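Local coordinates for predicted acetamidase/formamidase (PDB 3TKK), which probably hydrolyses carbon-nitrogen bonds of linear amides such as formamide or acetamide, and binds zinc and calcium side by side, at residues A[30-35]-A[205-210]; A[131-136]-A[184-189]; A[138-143]-A[177-182]; A[158-163]-A[284-289]. One frame throughout, in Å; residues are numbered along the deposited sequence.

Contact 1 of 4, residues A[30-35]-A[205-210]; sequences DELEVE and VLLEVE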
loop_
_atom_site.group_PDB
_atom_site.type_symbol
_atom_site.label_atom_id
_atom_site.label_comp_id
_atom_site.label_asym_id
_atom_site.label_seq_id
_atom_site.Cartn_x
_atom_site.Cartn_y
_atom_site.Cartn_z
ATOM N N ASP A 30 -17.576 -27.360 8.099
ATOM C CA ASP A 30 -17.179 -28.460 7.152
ATOM C C ASP A 30 -15.975 -27.912 6.355
ATOM O O ASP A 30 -15.846 -26.654 6.178
ATOM C CB ASP A 30 -18.284 -28.741 6.103
ATOM C CG ASP A 30 -19.362 -29.656 6.623
ATOM O OD1 ASP A 30 -19.160 -30.287 7.612
ATOM O OD2 ASP A 30 -20.454 -29.684 6.016
ATOM N N GLU A 31 -15.177 -28.831 5.808
ATOM C CA GLU A 31 -14.048 -28.458 5.012
ATOM C C GLU A 31 -14.349 -28.800 3.546
ATOM O O GLU A 31 -15.044 -29.746 3.314
ATOM C CB GLU A 31 -12.859 -29.319 5.448
ATOM C CG GLU A 31 -12.054 -28.719 6.594
ATOM C CD GLU A 31 -10.733 -29.455 6.863
ATOM O OE1 GLU A 31 -10.568 -30.662 6.621
ATOM O OE2 GLU A 31 -9.830 -28.803 7.321
ATOM N N LEU A 32 -13.751 -28.092 2.600
ATOM C CA LEU A 32 -13.736 -28.475 1.203
ATOM C C LEU A 32 -12.355 -28.342 0.569
ATOM O O LEU A 32 -11.752 -27.310 0.773
ATOM C CB LEU A 32 -14.641 -27.512 0.395
ATOM C CG LEU A 32 -16.113 -27.687 0.720
ATOM C CD1 LEU A 32 -16.681 -26.498 1.604
ATOM C CD2 LEU A 32 -16.897 -27.761 -0.610
ATOM N N GLU A 33 -11.977 -29.261 -0.324
ATOM C CA GLU A 33 -10.872 -29.050 -1.270
ATOM C C GLU A 33 -11.484 -28.686 -2.566
ATOM O O GLU A 33 -12.293 -29.500 -3.165
ATOM C CB GLU A 33 -10.035 -30.336 -1.535
ATOM C CG GLU A 33 -9.591 -31.004 -0.294
ATOM C CD GLU A 33 -8.473 -32.116 -0.544
ATOM O OE1 GLU A 33 -7.704 -31.989 -1.556
ATOM O OE2 GLU A 33 -8.337 -33.082 0.282
ATOM N N VAL A 34 -11.184 -27.463 -2.969
ATOM C CA VAL A 34 -11.861 -26.847 -4.053
ATOM C C VAL A 34 -10.882 -26.738 -5.248
ATOM O O VAL A 34 -9.871 -26.051 -5.144
ATOM C CB VAL A 34 -12.347 -25.494 -3.659
ATOM C CG1 VAL A 34 -13.149 -24.774 -4.839
ATOM C CG2 VAL A 34 -13.372 -25.538 -2.436
ATOM N N GLU A 35 -11.170 -27.418 -6.383
ATOM C CA GLU A 35 -10.344 -27.287 -7.607
ATOM C C GLU A 35 -10.785 -26.099 -8.461
ATOM O O GLU A 35 -11.998 -25.869 -8.632
ATOM C CB GLU A 35 -10.608 -28.570 -8.432
ATOM C CG GLU A 35 -9.894 -28.667 -9.760
ATOM C CD GLU A 35 -10.362 -29.960 -10.520
ATOM O OE1 GLU A 35 -11.488 -30.035 -11.067
ATOM O OE2 GLU A 35 -9.597 -30.921 -10.515
ATOM N N VAL A 205 -7.597 -25.557 -3.415
ATOM C CA VAL A 205 -7.609 -24.754 -2.162
ATOM C C VAL A 205 -8.295 -25.650 -1.114
ATOM O O VAL A 205 -9.486 -26.089 -1.341
ATOM C CB VAL A 205 -8.457 -23.466 -2.303
ATOM C CG1 VAL A 205 -8.662 -22.741 -0.894
ATOM C CG2 VAL A 205 -7.830 -22.524 -3.344
ATOM N N LEU A 206 -7.563 -26.014 -0.028
ATOM C CA LEU A 206 -8.216 -26.537 1.189
ATOM C C LEU A 206 -8.759 -25.440 2.077
ATOM O O LEU A 206 -7.960 -24.624 2.644
ATOM C CB LEU A 206 -7.290 -27.500 1.991
ATOM C CG LEU A 206 -7.890 -28.158 3.254
ATOM C CD1 LEU A 206 -9.056 -29.087 2.955
ATOM C CD2 LEU A 206 -6.800 -29.097 4.072
ATOM N N LEU A 207 -10.097 -25.338 2.196
ATOM C CA LEU A 207 -10.678 -24.298 3.050
ATOM C C LEU A 207 -11.725 -24.868 4.020
ATOM O O LEU A 207 -12.233 -26.023 3.894
ATOM C CB LEU A 207 -11.299 -23.192 2.287
ATOM C CG LEU A 207 -12.359 -23.591 1.261
ATOM C CD1 LEU A 207 -13.622 -23.887 1.994
ATOM C CD2 LEU A 207 -12.521 -22.479 0.141
ATOM N N GLU A 208 -12.082 -24.040 4.979
ATOM C CA GLU A 208 -13.115 -24.450 5.921
ATOM C C GLU A 208 -14.089 -23.295 6.004
ATOM O O GLU A 208 -13.670 -22.157 5.820
ATOM C CB GLU A 208 -12.508 -24.740 7.291
ATOM C CG GLU A 208 -13.603 -24.813 8.312
ATOM C CD GLU A 208 -13.123 -25.119 9.734
ATOM O OE1 GLU A 208 -12.017 -25.710 9.851
ATOM O OE2 GLU A 208 -13.852 -24.761 10.711
ATOM N N VAL A 209 -15.376 -23.555 6.199
ATOM C CA VAL A 209 -16.341 -22.501 6.284
ATOM C C VAL A 209 -16.954 -22.467 7.680
ATOM O O VAL A 209 -17.204 -23.509 8.244
ATOM C CB VAL A 209 -17.475 -22.610 5.249
ATOM C CG1 VAL A 209 -17.017 -22.268 3.820
ATOM C CG2 VAL A 209 -18.141 -24.079 5.283
ATOM N N GLU A 210 -17.257 -21.258 8.191
ATOM C CA GLU A 210 -18.067 -21.091 9.437
ATOM C C GLU A 210 -19.062 -19.942 9.312
ATOM O O GLU A 210 -18.693 -18.880 8.880
ATOM C CB GLU A 210 -17.196 -20.725 10.593
ATOM C CG GLU A 210 -16.386 -21.888 11.065
ATOM C CD GLU A 210 -15.681 -21.581 12.374
ATOM O OE1 GLU A 210 -15.998 -20.546 13.088
ATOM O OE2 GLU A 210 -14.819 -22.406 12.690
#
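L32 and L207 face each other as a hydrogen-bonded pair of an antiparallel beta ladder, in which strand 31-36 lies beside strand 203-212 in the large mixed sheet. L32 N gives a hydrogen bond to L207 O (2.9 Å) and L207 N returns one to L32 O at 176°. V34 and V205, two residues on, exchange a second pair of hydrogen bonds, with V34 N to V205 O the shorter at 2.7 Å. Beyond the other end of the ladder V209 N reaches D30 O. One face of this pairing is apolar. The L207 side chain stands between its own N and carbonyl carbon (chi1 55°), which lays CD1 alongside L32 CD1 at 4.0 Å and sends CD2 across to V34 CG2 at 4.1 Å. Replacing L207 by a glycine removes both methyls and would probably open a gap beside L32 CD1 and V34 CG2 and leave L182 of strand 180-186 less well packed. The reverse face carries charge. On it the carboxylate planes of E31 and E208 are turned 72° against each other, and K82 makes a salt bridge to each, which should offset their like charge. E33, paired by salt bridge with K204, sets its chain aslant L206, where the methylene CG meets L206 CD1 at 3.8 Å.

Contact 2 of 4, residues A[131-136]-A[184-189]; sequences KPMIGV and DLHALM. With ZN (zinc ion), chain F; CA (calcium ion), chain G.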
loop_
_atom_site.group_PDB
_atom_site.type_symbol
_atom_site.label_atom_id
_atom_site.label_comp_id
_atom_site.label_asym_id
_atom_site.label_seq_id
_atom_site.Cartn_x
_atom_site.Cartn_y
_atom_site.Cartn_z
ATOM N N LYS A 131 4.237 -17.406 -4.053
ATOM C CA LYS A 131 3.451 -16.886 -2.896
ATOM C C LYS A 131 1.995 -17.028 -3.300
ATOM O O LYS A 131 1.333 -16.084 -3.693
ATOM C CB LYS A 131 3.827 -15.435 -2.559
ATOM C CG LYS A 131 5.302 -15.348 -2.033
ATOM C CD LYS A 131 5.515 -13.790 -1.839
ATOM C CE LYS A 131 6.937 -13.542 -1.158
ATOM N NZ LYS A 131 7.292 -12.157 -1.606
ATOM N N PRO A 132 1.459 -18.244 -3.178
ATOM C CA PRO A 132 0.091 -18.477 -3.812
ATOM C C PRO A 132 -1.000 -17.747 -3.122
ATOM O O PRO A 132 -0.959 -17.575 -1.897
ATOM C CB PRO A 132 -0.168 -19.944 -3.551
ATOM C CG PRO A 132 1.264 -20.464 -3.576
ATOM C CD PRO A 132 2.100 -19.466 -2.813
ATOM N N MET A 133 -2.013 -17.320 -3.900
ATOM C CA MET A 133 -3.029 -16.532 -3.282
ATOM C C MET A 133 -4.289 -16.735 -4.157
ATOM O O MET A 133 -4.196 -17.334 -5.267
ATOM C CB MET A 133 -2.695 -14.988 -3.353
ATOM C CG MET A 133 -2.370 -14.492 -4.826
ATOM S SD MET A 133 -2.495 -12.703 -5.054
ATOM C CE MET A 133 -4.214 -12.608 -5.054
ATOM N N ILE A 134 -5.412 -16.286 -3.639
ATOM C CA ILE A 134 -6.643 -16.563 -4.324
ATOM C C ILE A 134 -7.111 -15.168 -4.804
ATOM O O ILE A 134 -7.303 -14.280 -3.931
ATOM C CB ILE A 134 -7.745 -17.193 -3.386
ATOM C CG1 ILE A 134 -7.266 -18.616 -2.837
ATOM C CG2 ILE A 134 -9.122 -17.083 -4.226
ATOM C CD1 ILE A 134 -7.875 -19.101 -1.509
ATOM N N GLY A 135 -7.271 -14.969 -6.104
ATOM C CA GLY A 135 -7.664 -13.655 -6.614
ATOM C C GLY A 135 -9.178 -13.370 -6.553
ATOM O O GLY A 135 -9.591 -12.234 -6.346
ATOM N N VAL A 136 -10.013 -14.398 -6.829
ATOM C CA VAL A 136 -11.473 -14.240 -6.925
ATOM C C VAL A 136 -12.026 -15.119 -5.759
ATOM O O VAL A 136 -11.798 -16.348 -5.686
ATOM C CB VAL A 136 -11.943 -14.761 -8.221
ATOM C CG1 VAL A 136 -13.471 -15.045 -8.235
ATOM C CG2 VAL A 136 -11.671 -13.693 -9.382
ATOM N N ASP A 184 -9.368 -18.106 -9.790
ATOM C CA ASP A 184 -8.275 -17.187 -10.174
ATOM C C ASP A 184 -7.137 -17.219 -9.281
ATOM O O ASP A 184 -6.756 -16.110 -8.809
ATOM C CB ASP A 184 -8.892 -15.743 -10.200
ATOM C CG ASP A 184 -7.914 -14.654 -10.599
ATOM O OD1 ASP A 184 -7.140 -14.863 -11.510
ATOM O OD2 ASP A 184 -7.907 -13.495 -10.067
ATOM N N LEU A 185 -6.561 -18.420 -9.013
ATOM C CA LEU A 185 -5.389 -18.511 -8.239
ATOM C C LEU A 185 -4.178 -17.906 -8.949
ATOM O O LEU A 185 -4.134 -17.898 -10.223
ATOM C CB LEU A 185 -5.011 -19.988 -7.771
ATOM C CG LEU A 185 -6.093 -20.938 -7.190
ATOM C CD1 LEU A 185 -5.542 -22.457 -6.797
ATOM C CD2 LEU A 185 -6.762 -20.372 -6.018
ATOM N N HIS A 186 -3.212 -17.447 -8.109
ATOM C CA HIS A 186 -1.958 -16.835 -8.659
ATOM C C HIS A 186 -0.864 -17.507 -7.909
ATOM O O HIS A 186 -1.055 -17.692 -6.730
ATOM C CB HIS A 186 -1.802 -15.323 -8.455
ATOM C CG HIS A 186 -2.867 -14.504 -9.111
ATOM N ND1 HIS A 186 -3.283 -13.303 -8.611
ATOM C CD2 HIS A 186 -3.555 -14.698 -10.245
ATOM C CE1 HIS A 186 -4.298 -12.855 -9.324
ATOM N NE2 HIS A 186 -4.473 -13.697 -10.335
ATOM N N ALA A 187 0.153 -18.007 -8.606
ATOM C CA ALA A 187 1.335 -18.517 -7.902
ATOM C C ALA A 187 2.172 -17.383 -7.224
ATOM O O ALA A 187 3.025 -17.645 -6.347
ATOM C CB ALA A 187 2.226 -19.189 -8.949
ATOM N N LEU A 188 1.980 -16.167 -7.678
ATOM C CA LEU A 188 2.711 -14.952 -7.293
ATOM C C LEU A 188 2.007 -13.732 -7.886
ATOM O O LEU A 188 1.683 -13.775 -9.010
ATOM C CB LEU A 188 4.076 -14.920 -7.923
ATOM C CG LEU A 188 5.073 -13.911 -7.283
ATOM C CD1 LEU A 188 5.124 -13.917 -5.725
ATOM C CD2 LEU A 188 6.493 -14.102 -7.983
ATOM N N MET A 189 1.929 -12.648 -7.123
ATOM C CA MET A 189 1.386 -11.378 -7.674
ATOM C C MET A 189 1.857 -10.295 -6.682
ATOM O O MET A 189 1.910 -10.527 -5.460
ATOM C CB MET A 189 -0.191 -11.423 -7.702
ATOM C CG MET A 189 -0.818 -10.130 -8.430
ATOM S SD MET A 189 -2.550 -9.992 -7.971
ATOM C CE MET A 189 -2.302 -9.281 -6.357
HETATM ZN ZN ZN F . -5.593 -13.541 -12.115
HETATM CA CA CA G . -8.006 -11.325 -10.900
HETATM O O HOH W 1 1.268 -13.604 -4.400
HETATM O O HOH W 2 -5.884 -11.527 -12.212
HETATM O O HOH W 3 -9.221 -12.152 -12.911
HETATM O O HOH W 4 -8.240 -9.598 -12.639
#
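M133 has its CG between backbone N and carbonyl carbon (chi1 53°) and an extended chi2 (162°), which together bring SD to the edge of the H186 ring, near the ring plane; a bend at chi3 then turns CE toward ND1. H186 ND1 gives SD a weak hydrogen bond of 3.7 Å, while NE2 across the ring binds zinc. D184, its CG anti to N (chi1 -179°), bridges two metals: OD1 holds zinc at 2.1 Å and OD2 calcium at 2.3 Å. Water 2 binds both metals, and E200 is a further zinc ligand. M189 CE closes on the same M133 sulfur at 3.7 Å. With an alanine in place of M133, H186 ND1 loses its sulfur partner, and the imidazole would probably be less firmly fixed in rotation, with the zinc bond at NE2 remaining. Backbone pairing sets the frame: M133 and H186 exchange two hydrogen bonds, and G135 N reaches D184 O from above the carbonyl plane. At G135 a side chain would collide with D184 OD2. I134 CG1 runs beside L185 CD2 at 3.7 Å on the face turned from the metals. That face packs on V205 of strand 203-212, and I134 also meets I81 and I84 of strand 76-86, so strands 133-138 and 180-186 lie between the metal site and the large sheet.

Contact 3 of 4, residues A[138-143]-A[177-182]; sequences GVAPKE and GALLAL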
loop_
_atom_site.group_PDB
_atom_site.type_symbol
_atom_site.label_atom_id
_atom_site.label_comp_id
_atom_site.label_asym_id
_atom_site.label_seq_id
_atom_site.Cartn_x
_atom_site.Cartn_y
_atom_site.Cartn_z
ATOM N N GLY A 138 -15.734 -15.002 -3.133
ATOM C CA GLY A 138 -16.889 -14.159 -2.780
ATOM C C GLY A 138 -18.143 -14.958 -2.519
ATOM O O GLY A 138 -18.185 -16.191 -2.713
ATOM N N VAL A 139 -19.196 -14.258 -2.137
ATOM C CA VAL A 139 -20.514 -14.824 -2.003
ATOM C C VAL A 139 -21.451 -14.043 -2.933
ATOM O O VAL A 139 -21.042 -13.103 -3.572
ATOM C CB VAL A 139 -21.002 -14.591 -0.560
ATOM C CG1 VAL A 139 -20.021 -15.223 0.441
ATOM C CG2 VAL A 139 -21.150 -12.951 -0.278
ATOM N N ALA A 140 -22.707 -14.489 -3.017
ATOM C CA ALA A 140 -23.643 -13.825 -3.905
ATOM C C ALA A 140 -24.036 -12.470 -3.329
ATOM O O ALA A 140 -24.246 -12.322 -2.145
ATOM C CB ALA A 140 -24.930 -14.675 -4.135
ATOM N N PRO A 141 -24.115 -11.466 -4.210
ATOM C CA PRO A 141 -24.667 -10.205 -3.825
ATOM C C PRO A 141 -26.153 -10.266 -3.521
ATOM O O PRO A 141 -26.876 -11.209 -3.930
ATOM C CB PRO A 141 -24.461 -9.287 -5.070
ATOM C CG PRO A 141 -23.763 -10.100 -6.148
ATOM C CD PRO A 141 -23.847 -11.600 -5.659
ATOM N N LYS A 142 -26.632 -9.225 -2.846
ATOM C CA LYS A 142 -28.047 -9.142 -2.478
ATOM C C LYS A 142 -28.898 -9.195 -3.728
ATOM O O LYS A 142 -29.795 -9.975 -3.841
ATOM C CB LYS A 142 -28.279 -7.844 -1.707
ATOM C CG LYS A 142 -29.557 -7.819 -0.836
ATOM C CD LYS A 142 -29.457 -6.502 0.001
ATOM C CE LYS A 142 -30.674 -5.545 -0.177
ATOM N NZ LYS A 142 -30.121 -4.143 0.015
ATOM N N GLU A 143 -28.570 -8.438 -4.741
ATOM C CA GLU A 143 -29.518 -8.391 -5.859
ATOM C C GLU A 143 -28.926 -8.741 -7.242
ATOM O O GLU A 143 -28.850 -9.928 -7.591
ATOM C CB GLU A 143 -30.283 -7.055 -5.843
ATOM C CG GLU A 143 -31.559 -7.024 -6.776
ATOM C CD GLU A 143 -32.428 -8.313 -6.678
ATOM O OE1 GLU A 143 -32.481 -9.125 -7.655
ATOM O OE2 GLU A 143 -33.060 -8.523 -5.612
ATOM N N GLY A 177 -27.726 -19.146 2.584
ATOM C CA GLY A 177 -26.725 -20.168 2.267
ATOM C C GLY A 177 -25.401 -19.498 1.746
ATOM O O GLY A 177 -24.492 -20.167 1.433
ATOM N N ALA A 178 -25.377 -18.158 1.679
ATOM C CA ALA A 178 -24.265 -17.305 1.269
ATOM C C ALA A 178 -23.880 -17.541 -0.196
ATOM O O ALA A 178 -23.551 -16.603 -0.837
ATOM C CB ALA A 178 -22.976 -17.527 2.233
ATOM N N LEU A 179 -23.697 -18.790 -0.653
ATOM C CA LEU A 179 -23.227 -19.087 -2.046
ATOM C C LEU A 179 -21.776 -18.637 -2.296
ATOM O O LEU A 179 -21.466 -17.646 -3.026
ATOM C CB LEU A 179 -24.178 -18.468 -3.079
ATOM C CG LEU A 179 -25.658 -19.020 -2.987
ATOM C CD1 LEU A 179 -26.567 -18.367 -4.025
ATOM C CD2 LEU A 179 -25.939 -20.588 -3.160
ATOM N N LEU A 180 -20.879 -19.422 -1.760
ATOM C CA LEU A 180 -19.473 -19.085 -1.869
ATOM C C LEU A 180 -18.918 -19.626 -3.135
ATOM O O LEU A 180 -19.243 -20.779 -3.477
ATOM C CB LEU A 180 -18.771 -19.660 -0.699
ATOM C CG LEU A 180 -17.206 -19.638 -0.664
ATOM C CD1 LEU A 180 -16.657 -18.150 -0.363
ATOM C CD2 LEU A 180 -16.738 -20.503 0.391
ATOM N N ALA A 181 -18.080 -18.857 -3.852
ATOM C CA ALA A 181 -17.343 -19.437 -5.029
ATOM C C ALA A 181 -15.936 -18.760 -5.054
ATOM O O ALA A 181 -15.742 -17.653 -4.477
ATOM C CB ALA A 181 -17.988 -19.243 -6.331
ATOM N N LEU A 182 -14.978 -19.540 -5.555
ATOM C CA LEU A 182 -13.532 -19.080 -5.617
ATOM C C LEU A 182 -12.810 -19.491 -6.902
ATOM O O LEU A 182 -13.098 -20.514 -7.538
ATOM C CB LEU A 182 -12.743 -19.295 -4.326
ATOM C CG LEU A 182 -12.544 -20.856 -4.024
ATOM C CD1 LEU A 182 -11.506 -21.151 -3.096
ATOM C CD2 LEU A 182 -13.774 -21.266 -3.326
HETATM O O HOH W 5 -24.411 -14.054 -0.029
#
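G138 and A181 form a closed pair of hydrogen bonds: G138 N to A181 O at 3.0 Å and A181 N to G138 O at 2.9 Å. Two residues further along, A140 N gives a bond to A178 O at 3.2 Å, with 164° at the hydrogen. The same A178 O also accepts from water 5, which donates as well to A140 O, so the buried carbonyls of both segments share one solvent molecule. Between these bonds V139 CA sits 3.1 Å from L179 O in a CA-H...O contact, and L180 CA makes another to G138 O. The torsion of V139 (chi1 -58°) keeps CG1 beside its own N, where it comes to 4.2 Å from A178 CB. A140 CB rests against L179, equally near CB and CD1 at 4.0 Å. L180, its CG anti to N, lays CD1 against G138 O. The side chains then continue into the core: L180 onto L77 and V79 of strand 76-86, L179 onto P65 and F67 of strand 62-69. A178 and L179 both have positive phi, so the chain is kinked just before it straightens into strand 180-186. This is the fraying end of an antiparallel pair: strands 133-138 and 180-186 are paired, though with a break in strand 133-138, as far as G138, and past it a backbone bond and a water hold the departing loop to A178.

Contact 4 of 4, residues A[158-163]-A[284-289]; sequences MDTTLI and TARFSL. With CA (calcium ion), chain G.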
loop_
_atom_site.group_PDB
_atom_site.type_symbol
_atom_site.label_atom_id
_atom_site.label_comp_id
_atom_site.label_asym_id
_atom_site.label_seq_id
_atom_site.Cartn_x
_atom_site.Cartn_y
_atom_site.Cartn_z
ATOM N N MET A 158 -11.033 -9.427 -6.109
ATOM C CA MET A 158 -10.366 -8.480 -5.242
ATOM C C MET A 158 -8.812 -8.492 -5.359
ATOM O O MET A 158 -8.208 -7.589 -4.814
ATOM C CB MET A 158 -10.726 -8.792 -3.789
ATOM C CG MET A 158 -12.162 -8.806 -3.438
ATOM S SD MET A 158 -12.484 -9.069 -1.670
ATOM C CE MET A 158 -12.361 -10.848 -1.703
ATOM N N ASP A 159 -8.204 -9.564 -5.942
ATOM C CA ASP A 159 -6.747 -9.690 -6.217
ATOM C C ASP A 159 -5.985 -9.107 -5.066
ATOM O O ASP A 159 -5.094 -8.210 -5.201
ATOM C CB ASP A 159 -6.296 -9.064 -7.536
ATOM C CG ASP A 159 -6.767 -9.875 -8.791
ATOM O OD1 ASP A 159 -7.098 -11.086 -8.757
ATOM O OD2 ASP A 159 -7.071 -9.206 -9.798
ATOM N N THR A 160 -6.257 -9.712 -3.909
ATOM C CA THR A 160 -5.607 -9.336 -2.669
ATOM C C THR A 160 -4.555 -10.331 -2.168
ATOM O O THR A 160 -4.909 -11.487 -1.881
ATOM C CB THR A 160 -6.742 -9.036 -1.605
ATOM O OG1 THR A 160 -7.498 -7.854 -2.037
ATOM C CG2 THR A 160 -6.069 -8.807 -0.250
ATOM N N THR A 161 -3.264 -9.912 -1.996
ATOM C CA THR A 161 -2.185 -10.807 -1.825
ATOM C C THR A 161 -2.336 -11.421 -0.444
ATOM O O THR A 161 -1.867 -12.522 -0.229
ATOM C CB THR A 161 -0.782 -9.990 -1.782
ATOM O OG1 THR A 161 -1.015 -8.800 -0.981
ATOM C CG2 THR A 161 -0.384 -9.546 -3.363
ATOM N N LEU A 162 -3.032 -10.750 0.478
ATOM C CA LEU A 162 -3.214 -11.342 1.804
ATOM C C LEU A 162 -4.013 -12.735 1.789
ATOM O O LEU A 162 -4.101 -13.358 2.815
ATOM C CB LEU A 162 -3.960 -10.319 2.732
ATOM C CG LEU A 162 -3.278 -8.909 2.941
ATOM C CD1 LEU A 162 -4.131 -8.091 3.993
ATOM C CD2 LEU A 162 -1.786 -9.190 3.308
ATOM N N ILE A 163 -4.893 -12.965 0.767
ATOM C CA ILE A 163 -5.713 -14.170 0.774
ATOM C C ILE A 163 -4.874 -15.340 0.353
ATOM O O ILE A 163 -4.828 -15.617 -0.828
ATOM C CB ILE A 163 -6.998 -13.906 -0.139
ATOM C CG1 ILE A 163 -7.655 -12.650 0.453
ATOM C CG2 ILE A 163 -7.952 -15.208 -0.087
ATOM C CD1 ILE A 163 -9.139 -12.122 -0.334
ATOM N N THR A 284 -9.166 -2.047 -5.860
ATOM C CA THR A 284 -9.419 -2.589 -4.598
ATOM C C THR A 284 -8.232 -2.097 -3.693
ATOM O O THR A 284 -7.023 -2.163 -4.031
ATOM C CB THR A 284 -9.415 -4.088 -4.669
ATOM O OG1 THR A 284 -10.483 -4.546 -5.499
ATOM C CG2 THR A 284 -9.604 -4.665 -3.281
ATOM N N ALA A 285 -8.598 -1.651 -2.487
ATOM C CA ALA A 285 -7.673 -1.220 -1.509
ATOM C C ALA A 285 -8.001 -1.839 -0.220
ATOM O O ALA A 285 -9.054 -2.490 -0.067
ATOM C CB ALA A 285 -7.789 0.378 -1.304
ATOM N N ARG A 286 -7.124 -1.603 0.734
ATOM C CA ARG A 286 -7.377 -2.131 2.006
ATOM C C ARG A 286 -6.909 -1.279 3.133
ATOM O O ARG A 286 -6.086 -0.393 2.920
ATOM C CB ARG A 286 -6.839 -3.528 2.094
ATOM C CG ARG A 286 -5.406 -3.711 1.989
ATOM C CD ARG A 286 -5.057 -5.185 1.666
ATOM N NE ARG A 286 -3.590 -5.249 1.781
ATOM C CZ ARG A 286 -2.730 -5.370 0.755
ATOM N NH1 ARG A 286 -3.162 -5.726 -0.441
ATOM N NH2 ARG A 286 -1.398 -5.412 1.006
ATOM N N PHE A 287 -7.444 -1.494 4.334
ATOM C CA PHE A 287 -6.821 -0.870 5.528
ATOM C C PHE A 287 -6.452 -1.861 6.622
ATOM O O PHE A 287 -7.290 -2.593 7.134
ATOM C CB PHE A 287 -7.758 0.223 6.068
ATOM C CG PHE A 287 -7.113 1.042 7.178
ATOM C CD1 PHE A 287 -6.129 1.969 6.862
ATOM C CD2 PHE A 287 -7.566 0.949 8.498
ATOM C CE1 PHE A 287 -5.483 2.711 7.831
ATOM C CE2 PHE A 287 -6.905 1.736 9.487
ATOM C CZ PHE A 287 -5.929 2.654 9.155
ATOM N N SER A 288 -5.181 -1.886 7.029
ATOM C CA SER A 288 -4.704 -3.012 7.792
ATOM C C SER A 288 -4.254 -2.509 9.145
ATOM O O SER A 288 -3.468 -1.547 9.196
ATOM C CB SER A 288 -3.472 -3.464 7.037
ATOM O OG SER A 288 -2.840 -4.542 7.596
ATOM N N LEU A 289 -4.595 -3.235 10.239
ATOM C CA LEU A 289 -4.086 -3.012 11.606
ATOM C C LEU A 289 -3.432 -4.297 12.147
ATOM O O LEU A 289 -3.810 -5.381 11.786
ATOM C CB LEU A 289 -5.214 -2.606 12.548
ATOM C CG LEU A 289 -5.679 -1.177 12.300
ATOM C CD1 LEU A 289 -7.186 -0.975 12.692
ATOM C CD2 LEU A 289 -4.719 -0.213 13.108
HETATM CA CA CA G . -8.006 -11.325 -10.900
HETATM O O HOH W 2 -5.884 -11.527 -12.212
HETATM O O HOH W 3 -9.221 -12.152 -12.911
HETATM O O HOH W 4 -8.240 -9.598 -12.639
#
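L162 packs on R286 in a van der Waals contact over the guanidinium. L162 CG lies over one face of that group, 3.8 Å above its plane and toward the rim, and CD1 touches NE at 3.6 Å. The arginine gets there by placing CG between its backbone N and carbonyl carbon (chi1 65°) and then running extended as far as NE. T160 CG2 adds to the packing on R286 CD at 4.2 Å. T284, whose CG2 stands anti to N, points that methyl at M158 O (3.6 Å) and at T160 OG1, crossing the T160 side chain at about a right angle. The loop 158-163 contains a type I beta turn, T160 to I163, closed by I163 N to T160 O, and the segment lies against strand 283-290 of the large sheet. Polar side chains here find mates in surrounding residues. R286 pairs with D191 in a salt bridge and also bonds Q274 and S276; T161 OG1, 3.8 Å from R286 NH1, bonds D191 too, so that one aspartate serves both sides. T160 OG1 hydrogen-bonds S276 OG and, within the loop, donates to M158 O at 2.9 Å from well above the carbonyl plane, a bond that spans D159. Metal binding comes from D159, which grips calcium with both carboxylate oxygens, OD1 at 2.3 Å and OD2 at 2.6 Å; N157 and D184 also bind this ion.

Contacts 2 and 3 share strand 180-186 and its neighbour 133-138, with centres 20 Å apart, and contact 3 is nested along the chain inside the loop that contact 2 closes. Both lie within the loop closed by contact 1, which joins two strands of the large sheet; its V205 and L207 pack on L182, and V205 on L185, tying that sheet to the smaller one. Contact 4 crosses the other three in chain order and reaches the large sheet through strand 283-290. Its centre is about 12 Å from that of contact 2, and the two meet at calcium, where D184 and D159 are both ligands. The calcium site thus draws D159 and D184 from two segments, one in each contact.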